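Local coordinates for protein 4-aminobutyrate transaminase (Acinetobacter baumannii, PDB 6WOP) that probably transfers the amino group of 4-aminobutyrate to 2-oxoglutarate with the help of pyridoxal 5'-phosphate, as a class-III aminotransferase, at residues 132-142 against 149-157. Numbering follows the deposited sequence.
Sequences IITFGNGFHGR and MTGKTAPYK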
loop_
_atom_site.group_PDB
_atom_site.type_symbol
_atom_site.label_atom_id
_atom_site.label_comp_id
_atom_site.label_asym_id
_atom_site.label_seq_id
_atom_site.Cartn_x
_atom_site.Cartn_y
_atom_site.Cartn_z
ATOM N N ILE A 132 2.639 10.687 5.717
ATOM C CA ILE A 132 1.798 11.818 6.089
ATOM C C ILE A 132 1.206 11.556 7.460
ATOM O O ILE A 132 0.633 10.489 7.689
ATOM C CB ILE A 132 0.685 11.996 5.045
ATOM C CG1 ILE A 132 1.270 12.283 3.644
ATOM C CG2 ILE A 132 -0.334 13.076 5.447
ATOM C CD1 ILE A 132 1.828 13.778 3.563
ATOM N N ILE A 133 1.303 12.515 8.370
ATOM C CA ILE A 133 0.666 12.394 9.662
ATOM C C ILE A 133 -0.471 13.410 9.728
ATOM O O ILE A 133 -0.255 14.611 9.500
ATOM C CB ILE A 133 1.678 12.616 10.804
ATOM C CG1 ILE A 133 2.698 11.497 10.812
ATOM C CG2 ILE A 133 0.949 12.657 12.175
ATOM C CD1 ILE A 133 3.815 11.672 11.843
ATOM N N THR A 134 -1.666 12.937 10.028
ATOM C CA THR A 134 -2.812 13.789 10.285
ATOM C C THR A 134 -3.311 13.463 11.695
ATOM O O THR A 134 -2.651 12.754 12.470
ATOM C CB THR A 134 -3.942 13.586 9.260
ATOM O OG1 THR A 134 -4.282 12.202 9.254
ATOM C CG2 THR A 134 -3.477 13.864 7.812
ATOM N N PHE A 135 -4.494 13.995 12.057
ATOM C CA PHE A 135 -4.974 13.885 13.427
ATOM C C PHE A 135 -6.372 13.276 13.466
ATOM O O PHE A 135 -7.187 13.464 12.568
ATOM C CB PHE A 135 -4.966 15.279 14.105
ATOM C CG PHE A 135 -3.594 15.772 14.349
ATOM C CD1 PHE A 135 -2.861 16.413 13.332
ATOM C CD2 PHE A 135 -3.000 15.563 15.552
ATOM C CE1 PHE A 135 -1.529 16.845 13.564
ATOM C CE2 PHE A 135 -1.691 15.987 15.794
ATOM C CZ PHE A 135 -0.957 16.610 14.793
ATOM N N GLY A 136 -6.651 12.569 14.548
ATOM C CA GLY A 136 -7.959 11.992 14.707
ATOM C C GLY A 136 -8.981 13.109 14.661
ATOM O O GLY A 136 -8.746 14.204 15.184
ATOM N N ASN A 137 -10.111 12.823 14.021
ATOM C CA ASN A 137 -11.219 13.753 13.790
ATOM C C ASN A 137 -10.873 14.810 12.755
ATOM O O ASN A 137 -11.746 15.662 12.442
ATOM C CB ASN A 137 -11.697 14.406 15.087
ATOM C CG ASN A 137 -11.981 13.377 16.148
ATOM O OD1 ASN A 137 -12.844 12.515 15.925
ATOM N ND2 ASN A 137 -11.300 13.464 17.325
ATOM N N GLY A 138 -9.666 14.798 12.180
ATOM C CA GLY A 138 -9.365 15.721 11.105
ATOM C C GLY A 138 -10.219 15.374 9.896
ATOM O O GLY A 138 -10.604 14.212 9.698
ATOM N N PHE A 139 -10.588 16.389 9.094
ATOM C CA PHE A 139 -11.343 16.059 7.887
ATOM C C PHE A 139 -10.696 16.747 6.702
ATOM O O PHE A 139 -10.541 17.972 6.722
ATOM C CB PHE A 139 -12.821 16.456 7.958
ATOM C CG PHE A 139 -13.572 16.040 6.709
ATOM C CD1 PHE A 139 -13.590 16.884 5.587
ATOM C CD2 PHE A 139 -14.224 14.820 6.636
ATOM C CE1 PHE A 139 -14.228 16.499 4.413
ATOM C CE2 PHE A 139 -14.893 14.451 5.457
ATOM C CZ PHE A 139 -14.862 15.275 4.346
ATOM N N HIS A 140 -10.364 15.975 5.646
ATOM C CA HIS A 140 -9.524 16.494 4.568
ATOM C C HIS A 140 -10.036 16.199 3.172
ATOM O O HIS A 140 -9.470 16.735 2.218
ATOM C CB HIS A 140 -8.072 15.922 4.723
ATOM C CG HIS A 140 -7.434 16.321 6.018
ATOM N ND1 HIS A 140 -7.234 17.649 6.366
ATOM C CD2 HIS A 140 -7.059 15.577 7.106
ATOM C CE1 HIS A 140 -6.705 17.692 7.586
ATOM N NE2 HIS A 140 -6.584 16.448 8.058
ATOM N N GLY A 141 -11.078 15.381 3.016
ATOM C CA GLY A 141 -11.663 15.183 1.690
ATOM C C GLY A 141 -12.071 13.733 1.481
ATOM O O GLY A 141 -11.863 12.891 2.363
ATOM N N ARG A 142 -12.613 13.422 0.295
ATOM C CA ARG A 142 -13.237 12.139 0.055
ATOM C C ARG A 142 -12.532 11.331 -1.033
ATOM O O ARG A 142 -13.098 10.354 -1.519
ATOM C CB ARG A 142 -14.701 12.384 -0.311
ATOM C CG ARG A 142 -15.532 12.891 0.855
ATOM C CD ARG A 142 -17.008 13.115 0.319
ATOM N NE ARG A 142 -17.941 13.556 1.363
ATOM C CZ ARG A 142 -18.659 12.695 2.091
ATOM N NH1 ARG A 142 -18.495 11.351 1.916
ATOM N NH2 ARG A 142 -19.535 13.173 2.988
ATOM N N MET A 149 -6.361 10.314 5.113
ATOM C CA MET A 149 -5.951 11.399 6.004
ATOM C C MET A 149 -7.052 11.780 6.986
ATOM O O MET A 149 -6.767 12.102 8.154
ATOM C CB MET A 149 -5.554 12.616 5.140
ATOM C CG MET A 149 -4.260 12.348 4.408
ATOM S SD MET A 149 -3.929 13.673 3.138
ATOM C CE MET A 149 -3.552 15.056 4.251
ATOM N N THR A 150 -8.304 11.789 6.516
ATOM C CA THR A 150 -9.457 12.072 7.361
ATOM C C THR A 150 -9.514 11.083 8.526
ATOM O O THR A 150 -9.415 9.861 8.312
ATOM C CB THR A 150 -10.729 12.002 6.482
ATOM O OG1 THR A 150 -10.681 13.143 5.581
ATOM C CG2 THR A 150 -12.026 11.982 7.330
ATOM N N GLY A 151 -9.729 11.624 9.752
ATOM C CA GLY A 151 -9.590 10.832 10.970
ATOM C C GLY A 151 -10.948 10.437 11.499
ATOM O O GLY A 151 -11.244 10.572 12.681
ATOM N N LYS A 152 -11.809 10.004 10.616
ATOM C CA LYS A 152 -13.116 9.531 10.973
ATOM C C LYS A 152 -13.494 8.462 9.964
ATOM O O LYS A 152 -13.635 8.735 8.834
ATOM C CB LYS A 152 -14.096 10.701 11.009
ATOM C CG LYS A 152 -15.488 10.352 11.461
ATOM C CD LYS A 152 -16.294 11.564 11.870
ATOM C CE LYS A 152 -17.787 11.279 11.980
ATOM N NZ LYS A 152 -18.503 12.488 12.458
ATOM N N THR A 153 -13.741 7.259 10.406
ATOM C CA THR A 153 -13.982 6.212 9.432
ATOM C C THR A 153 -15.444 6.181 9.047
ATOM O O THR A 153 -15.774 5.838 7.906
ATOM C CB THR A 153 -13.562 4.864 10.025
ATOM O OG1 THR A 153 -14.271 4.664 11.237
ATOM C CG2 THR A 153 -12.125 4.917 10.389
ATOM N N ALA A 154 -16.352 6.510 9.990
ATOM C CA ALA A 154 -17.757 6.399 9.601
ATOM C C ALA A 154 -18.353 7.781 9.537
ATOM O O ALA A 154 -18.184 8.521 10.505
ATOM C CB ALA A 154 -18.517 5.560 10.620
ATOM N N PRO A 155 -19.086 8.163 8.460
ATOM C CA PRO A 155 -19.494 7.362 7.298
ATOM C C PRO A 155 -18.501 7.385 6.125
ATOM O O PRO A 155 -18.781 6.731 5.125
ATOM C CB PRO A 155 -20.794 8.073 6.841
ATOM C CG PRO A 155 -20.436 9.514 7.042
ATOM C CD PRO A 155 -19.577 9.557 8.347
ATOM N N TYR A 156 -17.381 8.110 6.264
ATOM C CA TYR A 156 -16.622 8.570 5.106
ATOM C C TYR A 156 -15.847 7.449 4.430
ATOM O O TYR A 156 -15.717 7.435 3.200
ATOM C CB TYR A 156 -15.612 9.668 5.503
ATOM C CG TYR A 156 -16.306 10.842 6.127
ATOM C CD1 TYR A 156 -17.319 11.516 5.446
ATOM C CD2 TYR A 156 -15.977 11.270 7.401
ATOM C CE1 TYR A 156 -17.984 12.584 6.033
ATOM C CE2 TYR A 156 -16.619 12.324 7.982
ATOM C CZ TYR A 156 -17.632 12.981 7.301
ATOM O OH TYR A 156 -18.280 14.024 7.910
ATOM N N LYS A 157 -15.259 6.550 5.182
ATOM C CA LYS A 157 -14.409 5.587 4.468
ATOM C C LYS A 157 -14.668 4.132 4.796
ATOM O O LYS A 157 -14.080 3.283 4.120
ATOM C CB LYS A 157 -12.914 5.909 4.678
ATOM C CG LYS A 157 -12.452 5.853 6.073
ATOM C CD LYS A 157 -10.989 6.430 6.163
ATOM C CE LYS A 157 -10.465 6.575 7.545
ATOM N NZ LYS A 157 -9.151 7.326 7.671
HETATM O O HOH W 1 -12.857 9.989 14.884
HETATM O O HOH W 2 -15.993 9.449 1.767
#
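Thr134 and Met149 meet where strand 131-135 of the seven-stranded mixed sheet, in the large domain of this fold type I PLP enzyme, faces the C-terminal end of helix 144-149. Thr134 OG1, set between backbone N and carbonyl carbon (chi1 55°), donates to a lone pair of Met149 O at 2.7 Å; His169 NE2 also bonds this carbonyl. CG2 of Thr134 packs on Met149 CB. The type II beta turn Phe135-Gly138, continuing from the strand, is clasped by Gly151 through both backbone polar atoms: Gly151 N gives a nearly straight bond to Gly138 O (2.7 Å), while Gly151 O accepts Asn137 N and a water shared with Asn137 OD1. Thr150 OG1 takes the His140 N-H at 2.9 Å and, weakly, that of Gly141, and donates its own proton to Thr146 O. Lys157 NZ meets Thr150 O almost head-on (C=O...N 176°) and also bonds Met147 O and Glu194 O of a neighbouring subunit. The His140 ring turns its CD2 edge to Met149 O; ND1 bonds Asp240 OD2, probably the aspartate that pairs with the cofactor's pyridine nitrogen in class-III relatives. Farther out, Phe139 stands edge-to-face on Tyr156 (planes 65° apart), its CE2 over the tyrosine ring centre, whose opposite face is covered by Pro155 CD.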